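Local coordinates for protein PnpC (Pseudomonas putida, PDB 3N9T) that probably cleaves the aromatic ring of hydroxyquinol between adjacent hydroxylated carbons, as an iron(III)-dependent intradiol dioxygenase, at residues Arg58-Thr63 and Gln73-Leu78. Numbering follows the deposited sequence.
Sequences RFLTAT and QEFILL. With HGX (1-heptadecanoyl-2-tridecanoyl-3-glycerol-phosphonyl choline), chain B.
Thr63 plants its methyl CG2 squarely on the ring of Phe75, 3.4 Å from the ring centroid and only 3° off the normal, a CH-pi contact at the tightly packed centre of the interface. With CG2 anti to the backbone N, the hydroxyl (chi1 -62°) turns back into its own helix, where OG1 bonds to Phe59 O at 2.8 Å and holds the side-chain rotation. That carbonyl also takes the helix bond from Thr63 N, on the opposite face of its plane. Beside the methyl lies the aliphatic part of Glu74, CG being 3.7 Å from Thr63 CG2, while its carboxylate leads away to Arg72 and Val202 N. Leu60 CD2 meets the Phe75 ring at its edge, 3.9 Å from CE2. Without the ring, as with an alanine at Phe75, the Thr63 methyl and Leu60 CD2 would probably lose their aromatic partner and a gap would be likely to open beside the lipid tail. Toward the lipid the two helices touch each other more loosely, with Leu78 CD1 4.0 Å from Phe59 CE1 at the ring edge, and an acyl chain of the bound phosphatidylcholine does the close packing, over one face of the Phe59 ring. The short segments of helices 50-65 and 74-81 run at 125°, their axes 10.4 Å apart, in the N-terminal helical region; helix 201-209 packs on Phe59, Thr63 and Leu78, and Phe75 also meets Thr61 of the second subunit.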
loop_
_atom_site.group_PDB
_atom_site.type_symbol
_atom_site.label_atom_id
_atom_site.label_comp_id
_atom_site.label_asym_id
_atom_site.label_seq_id
_atom_site.Cartn_x
_atom_site.Cartn_y
_atom_site.Cartn_z
ATOM N N ARG A 58 9.826 0.138 -3.670
ATOM C CA ARG A 58 10.902 0.637 -2.741
ATOM C C ARG A 58 10.243 1.559 -1.666
ATOM O O ARG A 58 10.564 1.493 -0.464
ATOM C CB ARG A 58 11.954 1.456 -3.537
ATOM C CG ARG A 58 12.829 0.589 -4.473
ATOM C CD ARG A 58 13.940 1.394 -5.285
ATOM N NE ARG A 58 13.477 2.680 -5.872
ATOM C CZ ARG A 58 13.395 2.903 -7.193
ATOM N NH1 ARG A 58 13.730 1.932 -8.051
ATOM N NH2 ARG A 58 13.016 4.063 -7.668
ATOM N N PHE A 59 9.352 2.459 -2.113
ATOM C CA PHE A 59 8.661 3.352 -1.187
ATOM C C PHE A 59 7.846 2.659 -0.087
ATOM O O PHE A 59 7.932 3.040 1.093
ATOM C CB PHE A 59 7.765 4.348 -1.951
ATOM C CG PHE A 59 7.214 5.443 -1.069
ATOM C CD1 PHE A 59 6.035 5.251 -0.377
ATOM C CD2 PHE A 59 7.890 6.692 -0.969
ATOM C CE1 PHE A 59 5.523 6.274 0.469
ATOM C CE2 PHE A 59 7.402 7.691 -0.132
ATOM C CZ PHE A 59 6.210 7.502 0.567
ATOM N N LEU A 60 7.001 1.696 -0.464
ATOM C CA LEU A 60 6.199 0.932 0.506
ATOM C C LEU A 60 7.073 0.202 1.467
ATOM O O LEU A 60 6.727 0.038 2.649
ATOM C CB LEU A 60 5.319 -0.105 -0.217
ATOM C CG LEU A 60 4.156 0.583 -0.951
ATOM C CD1 LEU A 60 3.355 -0.409 -1.854
ATOM C CD2 LEU A 60 3.265 1.267 -0.021
ATOM N N THR A 61 8.174 -0.328 0.933
ATOM C CA THR A 61 9.043 -1.148 1.749
ATOM C C THR A 61 9.647 -0.221 2.841
ATOM O O THR A 61 9.601 -0.527 4.052
ATOM C CB THR A 61 10.104 -1.872 0.883
ATOM O OG1 THR A 61 9.448 -2.743 -0.068
ATOM C CG2 THR A 61 11.011 -2.829 1.742
ATOM N N ALA A 62 10.225 0.879 2.380
ATOM C CA ALA A 62 10.852 1.887 3.217
ATOM C C ALA A 62 9.834 2.418 4.204
ATOM O O ALA A 62 10.168 2.563 5.333
ATOM C CB ALA A 62 11.470 3.025 2.341
ATOM N N THR A 63 8.566 2.598 3.827
ATOM C CA THR A 63 7.551 3.071 4.769
ATOM C C THR A 63 7.320 2.046 5.898
ATOM O O THR A 63 7.326 2.387 7.092
ATOM C CB THR A 63 6.211 3.375 4.038
ATOM O OG1 THR A 63 6.471 4.424 3.107
ATOM C CG2 THR A 63 5.082 3.775 5.077
ATOM N N GLN A 73 4.887 5.578 13.446
ATOM C CA GLN A 73 4.115 4.723 12.577
ATOM C C GLN A 73 4.033 5.450 11.230
ATOM O O GLN A 73 3.167 6.304 11.028
ATOM C CB GLN A 73 2.736 4.491 13.204
ATOM C CG GLN A 73 2.301 3.027 13.286
ATOM C CD GLN A 73 2.374 2.332 11.944
ATOM O OE1 GLN A 73 2.511 1.085 11.873
ATOM N NE2 GLN A 73 2.309 3.122 10.861
ATOM N N GLU A 74 4.929 5.103 10.313
ATOM C CA GLU A 74 5.030 5.832 9.044
ATOM C C GLU A 74 3.827 5.474 8.155
ATOM O O GLU A 74 3.413 6.282 7.311
ATOM C CB GLU A 74 6.345 5.508 8.304
ATOM C CG GLU A 74 6.656 6.502 7.106
ATOM C CD GLU A 74 7.144 7.898 7.533
ATOM O OE1 GLU A 74 7.052 8.194 8.735
ATOM O OE2 GLU A 74 7.615 8.702 6.688
ATOM N N PHE A 75 3.311 4.245 8.279
ATOM C CA PHE A 75 2.096 3.908 7.474
ATOM C C PHE A 75 0.890 4.772 7.870
ATOM O O PHE A 75 0.102 5.167 7.004
ATOM C CB PHE A 75 1.710 2.401 7.419
ATOM C CG PHE A 75 2.280 1.719 6.185
ATOM C CD1 PHE A 75 3.327 0.821 6.309
ATOM C CD2 PHE A 75 1.827 2.074 4.868
ATOM C CE1 PHE A 75 3.966 0.274 5.172
ATOM C CE2 PHE A 75 2.420 1.498 3.735
ATOM C CZ PHE A 75 3.497 0.602 3.865
ATOM N N ILE A 76 0.710 5.006 9.179
ATOM C CA ILE A 76 -0.360 5.889 9.644
ATOM C C ILE A 76 -0.101 7.298 9.112
ATOM O O ILE A 76 -0.999 7.956 8.590
ATOM C CB ILE A 76 -0.466 5.881 11.164
ATOM C CG1 ILE A 76 -0.899 4.477 11.631
ATOM C CG2 ILE A 76 -1.448 7.005 11.666
ATOM C CD1 ILE A 76 -1.254 4.368 13.153
ATOM N N LEU A 77 1.139 7.757 9.223
ATOM C CA LEU A 77 1.468 9.070 8.681
ATOM C C LEU A 77 1.189 9.151 7.194
ATOM O O LEU A 77 0.740 10.184 6.720
ATOM C CB LEU A 77 2.955 9.401 8.983
ATOM C CG LEU A 77 3.330 10.843 8.757
ATOM C CD1 LEU A 77 2.457 11.771 9.626
ATOM C CD2 LEU A 77 4.785 10.926 9.309
ATOM N N LEU A 78 1.464 8.075 6.440
ATOM C CA LEU A 78 1.117 8.050 4.993
ATOM C C LEU A 78 -0.382 8.103 4.775
ATOM O O LEU A 78 -0.865 8.899 3.925
ATOM C CB LEU A 78 1.708 6.768 4.329
ATOM C CG LEU A 78 1.554 6.576 2.823
ATOM C CD1 LEU A 78 2.195 7.772 2.030
ATOM C CD2 LEU A 78 2.163 5.215 2.406
HETATM O O11 HGX B . 7.917 9.706 -10.315
HETATM C C11 HGX B . 8.283 8.851 -9.569
HETATM C C12 HGX B . 7.590 7.529 -9.613
HETATM C C13 HGX B . 6.443 7.513 -8.632
HETATM C C14 HGX B . 5.994 6.077 -8.617
HETATM C C15 HGX B . 4.825 5.897 -7.732
HETATM C C16 HGX B . 4.269 4.528 -7.966
HETATM C C17 HGX B . 3.344 4.188 -6.826
HETATM C C18 HGX B . 2.467 3.041 -7.286
HETATM C C19 HGX B . 2.194 2.079 -6.151
HETATM C C20 HGX B . 2.100 0.685 -6.777
HETATM C C21 HGX B . 3.458 -0.018 -6.865
HETATM C C22 HGX B . 3.481 -1.481 -6.411
HETATM C C23 HGX B . 2.174 -2.000 -5.802
HETATM O O3 HGX B . 9.376 9.132 -8.675
HETATM C C3 HGX B . 9.897 10.450 -8.528
HETATM C C2 HGX B . 9.586 11.065 -7.171
HETATM C C1 HGX B . 10.432 12.300 -7.050
HETATM O O3P HGX B . 9.859 13.257 -7.926
HETATM O O2 HGX B . 9.952 10.236 -6.072
HETATM C C31 HGX B . 8.866 9.935 -5.130
HETATM O O31 HGX B . 8.920 10.323 -3.989
HETATM C C32 HGX B . 7.675 9.104 -5.402
HETATM C C33 HGX B . 7.009 8.983 -4.026
HETATM C C34 HGX B . 6.222 7.700 -4.004
HETATM C C35 HGX B . 4.822 7.852 -3.465
HETATM C C36 HGX B . 4.229 6.490 -3.409
HETATM C C37 HGX B . 3.125 6.534 -2.370
HETATM C C38 HGX B . 2.396 5.230 -2.521
HETATM C C39 HGX B . 1.680 4.866 -1.237
HETATM C C40 HGX B . 0.229 4.480 -1.470
HETATM C C42 HGX B . 0.025 2.985 -1.729
HETATM C C43 HGX B . -0.810 2.271 -0.649
HETATM C C44 HGX B . -1.800 3.170 0.097
HETATM C C45 HGX B . -1.541 3.080 1.598
HETATM C C46 HGX B . -1.934 4.345 2.386
HETATM C C47 HGX B . -2.884 3.981 3.522
HETATM C C48 HGX B . -1.995 3.444 4.625
HETATM O O1 HGX B . 12.131 14.308 -8.019
HETATM P P1 HGX B . 10.857 14.109 -8.846
HETATM O O4 HGX B . 10.913 13.379 -10.176
HETATM O O5 HGX B . 10.088 15.544 -9.002
HETATM C C4 HGX B . 10.715 16.636 -9.709
HETATM C C5 HGX B . 11.024 17.833 -8.795
HETATM N N1 HGX B . 12.392 17.918 -8.201
HETATM C C6 HGX B . 12.736 19.348 -8.048
HETATM C C7 HGX B . 13.456 17.270 -9.009
HETATM C C8 HGX B . 12.362 17.324 -6.850
#